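Long-range contact in dihydroorotase (Campylobacter jejuni subsp. jejuni, PDB 3PNU), which probably catalyses the reversible cyclisation of N-carbamoyl-L-aspartate to dihydroorotate in pyrimidine biosynthesis, using two zinc ions per subunit: residues Phe231-Ala236 and Cys275-Phe280. Sequence-based numbering, arbitrary orientation.
Sequences FCKPIA and CAAGVF
Two groups of segment 275-280 meet the carbonyl oxygen of Phe231. Gly278 N donates a hydrogen bond to Phe231 O at 2.9 Å. The N-H points nearly straight at the oxygen (160°) and reaches a lone pair in the carbonyl plane. This Gly278-Phe231 bond is the one hydrogen bond between the segments. Ala277 CA adds a weaker CA-H...O contact to Phe231 O at 3.6 Å. The short runs 231-233 and 275-279 point 71° apart, and neither segment is a regular strand.

The Phe231 ring lies alongside the backbone of Cys275-Ala277. With CG anti to the backbone N (chi1 171°), its CD2-CE2 side comes up to the peptides. Phe231 CE2 lies 3.7 Å from Cys275 O, and the ring meets this backbone obliquely. The methyl of Ala277 touches two side chains that reach it roughly at right angles to each other. Ala277 CB is 3.9 Å from Phe231 CE2 and 3.8 Å from Lys233 CG. It also lies near CD and CE of Lys233. Past Gly278, Cys232 CB touches Val279 CG2 loosely at 4.3 Å.

Ala277 is predicted to bind substrate, so the contact probably borders the substrate pocket, close to the zinc site of this TIM-barrel amidohydrolase. The side chain of Lys233 lies about 6 Å from a zinc ion and about 4 Å from the side chain of His155, a ligand of the second zinc. Its NZ is hydrogen-bonded to Gly224 O of the second subunit, which also packs on Phe231. The segment 231-236 belongs to the loop between helices 218-223 and 239-250. The segment 275-280 follows strand 256-258 of the parallel sheet and leads into helix 285-296, with Phe280 packed on helix 40-51.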
loop_
_atom_site.group_PDB
_atom_site.type_symbol
_atom_site.label_atom_id
_atom_site.label_comp_id
_atom_site.label_asym_id
_atom_site.label_seq_id
_atom_site.Cartn_x
_atom_site.Cartn_y
_atom_site.Cartn_z
ATOM N N PHE A 231 -1.656 3.086 -7.790
ATOM C CA PHE A 231 -2.558 2.339 -6.948
ATOM C C PHE A 231 -3.786 1.881 -7.734
ATOM O O PHE A 231 -4.528 2.704 -8.308
ATOM C CB PHE A 231 -2.963 3.185 -5.730
ATOM C CG PHE A 231 -4.075 2.583 -4.900
ATOM C CD1 PHE A 231 -3.892 1.373 -4.246
ATOM C CD2 PHE A 231 -5.296 3.255 -4.745
ATOM C CE1 PHE A 231 -4.900 0.820 -3.474
ATOM C CE2 PHE A 231 -6.307 2.724 -3.980
ATOM C CZ PHE A 231 -6.115 1.492 -3.332
ATOM N N CYS A 232 -3.988 0.563 -7.752
ATOM C CA CYS A 232 -5.121 -0.046 -8.431
ATOM C C CYS A 232 -5.502 -1.365 -7.758
ATOM O O CYS A 232 -4.825 -1.832 -6.832
ATOM C CB CYS A 232 -4.759 -0.341 -9.883
ATOM S SG CYS A 232 -3.455 -1.588 -10.050
ATOM N N LYS A 233 -6.590 -1.945 -8.253
ATOM C CA LYS A 233 -7.075 -3.222 -7.812
ATOM C C LYS A 233 -7.064 -4.139 -9.039
ATOM O O LYS A 233 -7.571 -3.763 -10.097
ATOM C CB LYS A 233 -8.483 -3.072 -7.230
ATOM C CG LYS A 233 -8.496 -2.187 -5.970
ATOM C CD LYS A 233 -9.887 -2.049 -5.371
ATOM C CE LYS A 233 -9.927 -1.066 -4.153
ATOM N NZ LYS A 233 -9.281 -1.607 -2.936
ATOM N N PRO A 234 -6.452 -5.327 -8.930
ATOM C CA PRO A 234 -5.753 -5.873 -7.776
ATOM C C PRO A 234 -4.416 -5.196 -7.602
ATOM O O PRO A 234 -3.737 -4.875 -8.572
ATOM C CB PRO A 234 -5.565 -7.346 -8.145
ATOM C CG PRO A 234 -6.529 -7.585 -9.277
ATOM C CD PRO A 234 -6.555 -6.323 -10.007
ATOM N N ILE A 235 -4.049 -4.982 -6.355
ATOM C CA ILE A 235 -2.813 -4.328 -6.001
ATOM C C ILE A 235 -1.603 -4.997 -6.646
ATOM O O ILE A 235 -1.574 -6.215 -6.820
ATOM C CB ILE A 235 -2.654 -4.349 -4.442
ATOM C CG1 ILE A 235 -1.535 -3.424 -4.001
ATOM C CG2 ILE A 235 -2.464 -5.796 -3.890
ATOM C CD1 ILE A 235 -1.827 -1.976 -4.313
ATOM N N ALA A 236 -0.606 -4.207 -7.013
ATOM C CA ALA A 236 0.628 -4.773 -7.550
ATOM C C ALA A 236 1.241 -5.605 -6.414
ATOM O O ALA A 236 1.216 -5.198 -5.254
ATOM C CB ALA A 236 1.579 -3.698 -8.001
ATOM N N CYS A 275 -6.291 8.586 -2.547
ATOM C CA CYS A 275 -6.691 8.439 -3.944
ATOM C C CYS A 275 -7.516 7.175 -4.246
ATOM O O CYS A 275 -7.513 6.186 -3.494
ATOM C CB CYS A 275 -5.452 8.444 -4.850
ATOM S SG CYS A 275 -5.804 8.496 -6.635
ATOM N N ALA A 276 -8.216 7.233 -5.376
ATOM C CA ALA A 276 -9.038 6.128 -5.857
ATOM C C ALA A 276 -8.190 5.154 -6.673
ATOM O O ALA A 276 -7.140 5.515 -7.222
ATOM C CB ALA A 276 -10.208 6.656 -6.698
ATOM N N ALA A 277 -8.660 3.916 -6.739
ATOM C CA ALA A 277 -7.976 2.851 -7.461
ATOM C C ALA A 277 -8.132 2.983 -8.969
ATOM O O ALA A 277 -9.204 3.324 -9.462
ATOM C CB ALA A 277 -8.513 1.477 -7.006
ATOM N N GLY A 278 -7.056 2.706 -9.694
ATOM C CA GLY A 278 -7.097 2.732 -11.139
ATOM C C GLY A 278 -5.933 3.455 -11.771
ATOM O O GLY A 278 -5.471 4.471 -11.262
ATOM N N VAL A 279 -5.452 2.893 -12.876
ATOM C CA VAL A 279 -4.403 3.482 -13.675
ATOM C C VAL A 279 -5.054 3.767 -15.019
ATOM O O VAL A 279 -5.762 2.922 -15.559
ATOM C CB VAL A 279 -3.239 2.532 -13.882
ATOM C CG1 VAL A 279 -2.233 3.152 -14.818
ATOM C CG2 VAL A 279 -2.601 2.179 -12.549
ATOM N N PHE A 280 -4.854 4.967 -15.542
ATOM C CA PHE A 280 -5.412 5.346 -16.850
ATOM C C PHE A 280 -4.264 5.296 -17.811
ATOM O O PHE A 280 -3.566 6.286 -18.004
ATOM C CB PHE A 280 -6.041 6.742 -16.808
ATOM C CG PHE A 280 -6.457 7.263 -18.156
ATOM C CD1 PHE A 280 -7.563 6.735 -18.807
ATOM C CD2 PHE A 280 -5.753 8.292 -18.765
ATOM C CE1 PHE A 280 -7.952 7.215 -20.048
ATOM C CE2 PHE A 280 -6.136 8.782 -20.002
ATOM C CZ PHE A 280 -7.238 8.246 -20.647
#